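Side-chain contacts in ArCE4A (Arthrobacter sp. AW19M34-1, PDB 5LFZ), which is a metal-dependent carbohydrate esterase family 4 deacetylase that probably removes acetyl groups from N-acetylated polysaccharides: residues Q202-G206 with T207-P211; G124-A128 with V129-L133; D142-T145 with L146-H150. One frame throughout, in Å; residues are numbered along the deposited sequence.

Overall arrangement
All three contacts are local, each made where the chain turns into or out of a short helix. Contact 1 lies at the end of helix 200-203 and contact 2 starts helix 128-131; both lie at the surface, though each includes one buried residue. Contact 3, partly buried, runs from strand 143-144 of the main parallel sheet into helix 147-150. Contact 1 is chiefly aromatic, with a threonine closing a turn beside it. Contacts 2 and 3 rest on hydrogen bonds to carboxylates, from a histidine in 124-133 and from a tryptophan in 142-150. The side chain of Trp148 in contact 3 is about 8 Å from the nickel ion and that of His126 in contact 2 about 13 Å.

Contact 1: Q202-G206 with T207-P211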
# COMPACT_ATOMS: atom_id res chain seq x y z
N GLN A 202 11.03 3.82 2.21
CA GLN A 202 12.38 3.49 1.77
C GLN A 202 12.58 3.71 0.28
O GLN A 202 13.63 4.19 -0.15
CB GLN A 202 12.71 2.04 2.11
CG GLN A 202 12.63 1.68 3.58
CD GLN A 202 12.87 0.19 3.81
OE1 GLN A 202 11.98 -0.63 3.59
NE2 GLN A 202 14.08 -0.16 4.24
N LEU A 203 11.56 3.36 -0.50
CA LEU A 203 11.62 3.46 -1.95
C LEU A 203 11.86 4.90 -2.38
O LEU A 203 12.64 5.16 -3.31
CB LEU A 203 10.33 2.93 -2.58
CG LEU A 203 10.31 2.94 -4.11
CD1 LEU A 203 11.32 1.94 -4.65
CD2 LEU A 203 8.93 2.62 -4.62
N PHE A 204 11.22 5.85 -1.70
CA PHE A 204 11.35 7.26 -2.07
C PHE A 204 12.34 8.01 -1.20
O PHE A 204 12.47 9.23 -1.32
CB PHE A 204 9.99 7.95 -2.00
CG PHE A 204 9.07 7.58 -3.12
CD1 PHE A 204 9.14 8.25 -4.34
CD2 PHE A 204 8.14 6.57 -2.97
CE1 PHE A 204 8.30 7.91 -5.38
CE2 PHE A 204 7.29 6.23 -4.01
CZ PHE A 204 7.37 6.90 -5.22
N ALA A 205 13.04 7.30 -0.32
CA ALA A 205 14.01 7.93 0.57
C ALA A 205 15.11 8.63 -0.22
O ALA A 205 15.80 8.02 -1.04
CB ALA A 205 14.61 6.90 1.50
N GLY A 206 15.27 9.93 0.02
CA GLY A 206 16.30 10.71 -0.65
C GLY A 206 15.76 11.55 -1.80
O GLY A 206 16.37 12.54 -2.18
N THR A 207 14.62 11.15 -2.35
CA THR A 207 14.00 11.88 -3.45
C THR A 207 13.08 12.97 -2.93
O THR A 207 12.78 13.02 -1.74
CB THR A 207 13.21 10.94 -4.37
OG1 THR A 207 12.02 10.50 -3.70
CG2 THR A 207 14.05 9.74 -4.77
N ASP A 208 12.62 13.84 -3.83
CA ASP A 208 11.72 14.92 -3.45
C ASP A 208 10.28 14.42 -3.38
O ASP A 208 9.53 14.51 -4.35
CB ASP A 208 11.84 16.09 -4.42
CG ASP A 208 11.33 17.38 -3.82
OD1 ASP A 208 11.35 17.51 -2.58
OD2 ASP A 208 10.91 18.27 -4.59
N PHE A 209 9.92 13.91 -2.21
CA PHE A 209 8.67 13.20 -1.98
C PHE A 209 7.73 14.04 -1.13
O PHE A 209 7.78 13.98 0.10
CB PHE A 209 8.99 11.87 -1.30
CG PHE A 209 7.86 10.90 -1.28
CD1 PHE A 209 7.14 10.61 -2.42
CD2 PHE A 209 7.54 10.23 -0.11
CE1 PHE A 209 6.10 9.70 -2.39
CE2 PHE A 209 6.51 9.32 -0.07
CZ PHE A 209 5.79 9.05 -1.22
N LYS A 210 6.86 14.83 -1.77
CA LYS A 210 6.16 15.89 -1.04
C LYS A 210 4.63 15.75 -1.07
O LYS A 210 4.08 15.17 -2.01
CB LYS A 210 6.60 17.25 -1.61
CG LYS A 210 7.10 18.21 -0.54
CD LYS A 210 8.27 19.06 -0.98
CE LYS A 210 9.08 19.48 0.23
NZ LYS A 210 9.20 18.36 1.22
N PRO A 211 3.95 16.25 -0.02
CA PRO A 211 2.49 16.17 0.07
C PRO A 211 1.78 16.83 -1.11
O PRO A 211 2.35 17.70 -1.76
CB PRO A 211 2.17 16.93 1.36
CG PRO A 211 3.41 16.88 2.15
CD PRO A 211 4.54 16.88 1.18
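The rings of Phe204 and Phe209 lie flat on one another in an offset stack, their centroids 4.2 Å apart and their planes only 7° from parallel. The slip places Phe209 CE1 over the centre of the Phe204 ring, whereas Phe204 CG stands above the rim of the Phe209 ring. The shortest carbon-carbon approach is 3.6 Å, from Phe204 CD1 to Phe209 CD1. Phe204 CB follows its ring over the same surface and makes a CH-pi contact, 3.8 Å from the Phe209 centroid. With CG anti to the backbone nitrogen (chi1 -167°), Phe209 carries its ring back over Phe204, just past helix 200-203. Thr207 approaches from another direction: its OG1 lies at the edge of the Phe204 ring, in plane, 3.7 Å from Phe204 CD1. That hydroxyl donates to Phe204 O at 2.7 Å, and Thr207 N binds the same Phe204 O at 3.1 Å, both from one face of the carbonyl plane, so a single oxygen is gripped twice. Gly206 adopts a positive phi at which a CB would jam against Ala205 O. Beyond the pair, Phe204 rests on Ile169 of strand 168-173, while Phe209 meets the ring of Tyr215 and touches Ile118 and Pro137. With an alanine in place of Phe204, the Phe209 ring would probably lose its stacking partner and be freer to turn, with a gap opened beside Ile169. The backbone from Phe204 to Thr207 is a type II beta turn with glycine at its third position, leading the chain out of helix 200-203.

Contact 2: G124-A128 with V129-L133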
# COMPACT_ATOMS: atom_id res chain seq x y z
N GLY A 124 -7.38 5.12 -7.95
CA GLY A 124 -6.33 5.94 -8.52
C GLY A 124 -6.81 7.32 -8.94
O GLY A 124 -6.09 8.07 -9.59
N ALA A 125 -8.04 7.66 -8.56
CA ALA A 125 -8.68 8.88 -9.02
C ALA A 125 -8.24 10.07 -8.18
O ALA A 125 -8.39 10.06 -6.96
CB ALA A 125 -10.19 8.73 -8.99
N HIS A 126 -7.71 11.09 -8.85
CA HIS A 126 -7.24 12.29 -8.16
C HIS A 126 -7.15 13.45 -9.16
O HIS A 126 -7.40 13.28 -10.35
CB HIS A 126 -5.89 12.04 -7.49
CG HIS A 126 -4.76 11.92 -8.46
ND1 HIS A 126 -3.85 12.93 -8.67
CD2 HIS A 126 -4.40 10.91 -9.29
CE1 HIS A 126 -2.97 12.55 -9.59
NE2 HIS A 126 -3.28 11.33 -9.98
N GLY A 127 -6.80 14.63 -8.66
CA GLY A 127 -6.67 15.80 -9.49
C GLY A 127 -6.10 16.94 -8.67
O GLY A 127 -6.37 17.01 -7.48
N ALA A 128 -5.31 17.80 -9.31
CA ALA A 128 -4.58 18.86 -8.61
C ALA A 128 -5.46 19.67 -7.66
O ALA A 128 -5.02 20.04 -6.57
CB ALA A 128 -3.93 19.79 -9.62
N VAL A 129 -6.69 19.95 -8.06
CA VAL A 129 -7.59 20.76 -7.25
C VAL A 129 -8.03 20.01 -5.98
O VAL A 129 -8.34 20.63 -4.97
CB VAL A 129 -8.83 21.21 -8.07
CG1 VAL A 129 -9.73 20.03 -8.40
CG2 VAL A 129 -9.60 22.28 -7.33
N TYR A 130 -8.02 18.68 -6.04
CA TYR A 130 -8.38 17.87 -4.87
C TYR A 130 -7.15 17.53 -4.05
O TYR A 130 -7.19 17.56 -2.82
CB TYR A 130 -9.08 16.58 -5.30
CG TYR A 130 -10.19 16.78 -6.31
CD1 TYR A 130 -11.45 17.20 -5.91
CD2 TYR A 130 -9.97 16.56 -7.66
CE1 TYR A 130 -12.46 17.40 -6.82
CE2 TYR A 130 -10.97 16.75 -8.59
CZ TYR A 130 -12.22 17.17 -8.16
OH TYR A 130 -13.22 17.36 -9.08
N ASP A 131 -6.05 17.22 -4.73
CA ASP A 131 -4.85 16.72 -4.08
C ASP A 131 -4.26 17.73 -3.12
O ASP A 131 -3.63 17.37 -2.12
CB ASP A 131 -3.80 16.32 -5.13
CG ASP A 131 -4.34 15.31 -6.13
OD1 ASP A 131 -5.41 14.73 -5.87
OD2 ASP A 131 -3.69 15.11 -7.18
N ARG A 132 -4.48 19.01 -3.40
CA ARG A 132 -3.95 20.08 -2.56
C ARG A 132 -4.50 20.02 -1.14
O ARG A 132 -3.95 20.62 -0.22
CB ARG A 132 -4.27 21.44 -3.19
CG ARG A 132 -5.72 21.82 -3.10
CD ARG A 132 -6.11 22.85 -4.14
NE ARG A 132 -7.50 23.24 -4.00
CZ ARG A 132 -7.90 24.28 -3.28
NH1 ARG A 132 -7.01 25.02 -2.64
NH2 ARG A 132 -9.19 24.58 -3.19
N LEU A 133 -5.59 19.28 -0.96
CA LEU A 133 -6.23 19.13 0.35
C LEU A 133 -5.68 17.94 1.13
O LEU A 133 -6.05 17.73 2.29
CB LEU A 133 -7.74 18.98 0.18
CG LEU A 133 -8.46 20.14 -0.50
CD1 LEU A 133 -9.96 19.86 -0.58
CD2 LEU A 133 -8.18 21.44 0.25
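The N-terminus of helix 128-131 is tied to the loop before it by Asp131, whose carboxylate reaches back to His126 and to Gly127, the N-cap residue. His126 ND1 donates to Asp131 OD2 at 2.6 Å in a nearly straight bond (168°). The oxygen lies close to the imidazole plane and is met on its syn side, with ring and carboxylate turned 26° apart. The other oxygen, Asp131 OD1, accepts Gly127 N at 3.1 Å, the amide coming from above the carboxylate plane. Asp131 CG stands beside its own backbone nitrogen (chi1 -56°), which turns the carboxylate back toward the loop. Gly127 O is shared by two helix amides: Asp131 N lies 2.8 Å from it, nearly along the C=O axis, and Tyr130 N also donates, from above the carbonyl plane. A side chain at Gly127 would press against Tyr130 CD2. Further on, Arg132 NE turns back to Val129 O at 2.9 Å. The Tyr130 side chain reaches Ile97 of helix 94-112 and Thr90, while His126 and Asp131 both touch Leu138 of strand 138-139. The two donors probably steady the carboxylate, although Asp131 OD1 also lies 3.0 Å from Gly127 O, another acceptor. The arrangement is a His-carboxylate hydrogen bond joined to a glycine N-cap at a helix start.

Contact 3: D142-T145 with L146-H150; sequences DVDT and LDWKH
Asp144 offers both carboxylate oxygens to the indole of Trp148: Trp148 NE1 lies 3.2 Å from Asp144 OD1 and 3.3 Å from Asp144 OD2, each met on its syn lone pair. Carboxylate and indole planes are 20° apart, and Asp144 OD1 sits in the ring plane. The same oxygen takes a second donor, Leu146 N at 2.8 Å, from above the carboxylate plane. Asp144 CG, extended away from the backbone nitrogen (chi1 -176°), puts the group where both donors can be served. The tight side is that of Thr145 and Asp147, both buried: Thr145 OG1 bonds chiefly to Leu171 O of strand 168-173 and receives only a weak bond from Asp147 N, while Asp147 OD2 is held by His176 NE2 and His173 N. On the looser side Trp148 is exposed, with Lys149 CG over one face of its indole and the His173 ring meeting it. The shared N-H probably limits how the indole, its side chain about 8 Å from the nickel ion, can turn. His150 donates from NE2 to Thr145 O at 2.7 Å, in the carbonyl plane, and accepts from Asp152 N at ND1, a pattern consistent with a neutral ring protonated at NE2.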
# COMPACT_ATOMS: atom_id res chain seq x y z
N ASP A 142 2.84 1.54 -10.64
CA ASP A 142 3.15 1.37 -12.05
C ASP A 142 2.85 -0.06 -12.49
O ASP A 142 2.78 -0.34 -13.69
CB ASP A 142 4.60 1.75 -12.35
CG ASP A 142 5.60 0.83 -11.69
OD1 ASP A 142 5.32 0.35 -10.57
OD2 ASP A 142 6.67 0.59 -12.28
N VAL A 143 2.66 -0.96 -11.53
CA VAL A 143 2.29 -2.34 -11.84
C VAL A 143 0.97 -2.71 -11.17
O VAL A 143 0.90 -2.83 -9.95
CB VAL A 143 3.36 -3.34 -11.38
CG1 VAL A 143 2.93 -4.77 -11.72
CG2 VAL A 143 4.70 -3.02 -12.01
N ASP A 144 -0.07 -2.88 -11.98
CA ASP A 144 -1.36 -3.33 -11.50
C ASP A 144 -1.48 -4.84 -11.72
O ASP A 144 -1.59 -5.29 -12.86
CB ASP A 144 -2.49 -2.59 -12.22
CG ASP A 144 -3.87 -2.94 -11.70
OD1 ASP A 144 -4.00 -3.85 -10.85
OD2 ASP A 144 -4.85 -2.32 -12.17
N THR A 145 -1.48 -5.62 -10.65
CA THR A 145 -1.57 -7.08 -10.80
C THR A 145 -2.94 -7.54 -11.26
O THR A 145 -3.12 -8.71 -11.61
CB THR A 145 -1.24 -7.81 -9.49
OG1 THR A 145 -2.19 -7.43 -8.49
CG2 THR A 145 0.17 -7.47 -9.04
N LEU A 146 -3.90 -6.62 -11.26
CA LEU A 146 -5.28 -6.88 -11.66
C LEU A 146 -5.94 -7.92 -10.75
O LEU A 146 -6.93 -8.54 -11.15
CB LEU A 146 -5.34 -7.35 -13.12
CG LEU A 146 -4.79 -6.36 -14.15
CD1 LEU A 146 -4.71 -7.00 -15.53
CD2 LEU A 146 -5.65 -5.10 -14.18
N ASP A 147 -5.43 -8.09 -9.54
CA ASP A 147 -5.96 -9.14 -8.68
C ASP A 147 -7.39 -8.81 -8.23
O ASP A 147 -8.15 -9.70 -7.86
CB ASP A 147 -5.03 -9.42 -7.48
CG ASP A 147 -4.94 -8.27 -6.47
OD1 ASP A 147 -5.13 -7.09 -6.83
OD2 ASP A 147 -4.63 -8.58 -5.30
N TRP A 148 -7.76 -7.53 -8.34
CA TRP A 148 -9.11 -7.07 -8.03
C TRP A 148 -10.13 -7.57 -9.06
O TRP A 148 -11.33 -7.58 -8.79
CB TRP A 148 -9.14 -5.54 -7.94
CG TRP A 148 -8.62 -4.88 -9.18
CD1 TRP A 148 -7.31 -4.69 -9.52
CD2 TRP A 148 -9.39 -4.31 -10.25
NE1 TRP A 148 -7.22 -4.05 -10.73
CE2 TRP A 148 -8.48 -3.81 -11.20
CE3 TRP A 148 -10.76 -4.19 -10.49
CZ2 TRP A 148 -8.90 -3.18 -12.38
CZ3 TRP A 148 -11.18 -3.56 -11.66
CH2 TRP A 148 -10.25 -3.07 -12.59
N LYS A 149 -9.65 -7.97 -10.24
CA LYS A 149 -10.54 -8.53 -11.25
C LYS A 149 -10.52 -10.05 -11.30
O LYS A 149 -11.57 -10.68 -11.36
CB LYS A 149 -10.21 -8.00 -12.66
CG LYS A 149 -10.71 -6.60 -12.94
N HIS A 150 -9.33 -10.64 -11.30
CA HIS A 150 -9.25 -12.08 -11.56
C HIS A 150 -9.13 -12.94 -10.30
O HIS A 150 -9.41 -14.13 -10.35
CB HIS A 150 -8.09 -12.40 -12.52
CG HIS A 150 -6.76 -11.83 -12.10
ND1 HIS A 150 -6.08 -12.27 -10.98
CD2 HIS A 150 -5.97 -10.90 -12.67
CE1 HIS A 150 -4.95 -11.61 -10.87
NE2 HIS A 150 -4.85 -10.77 -11.89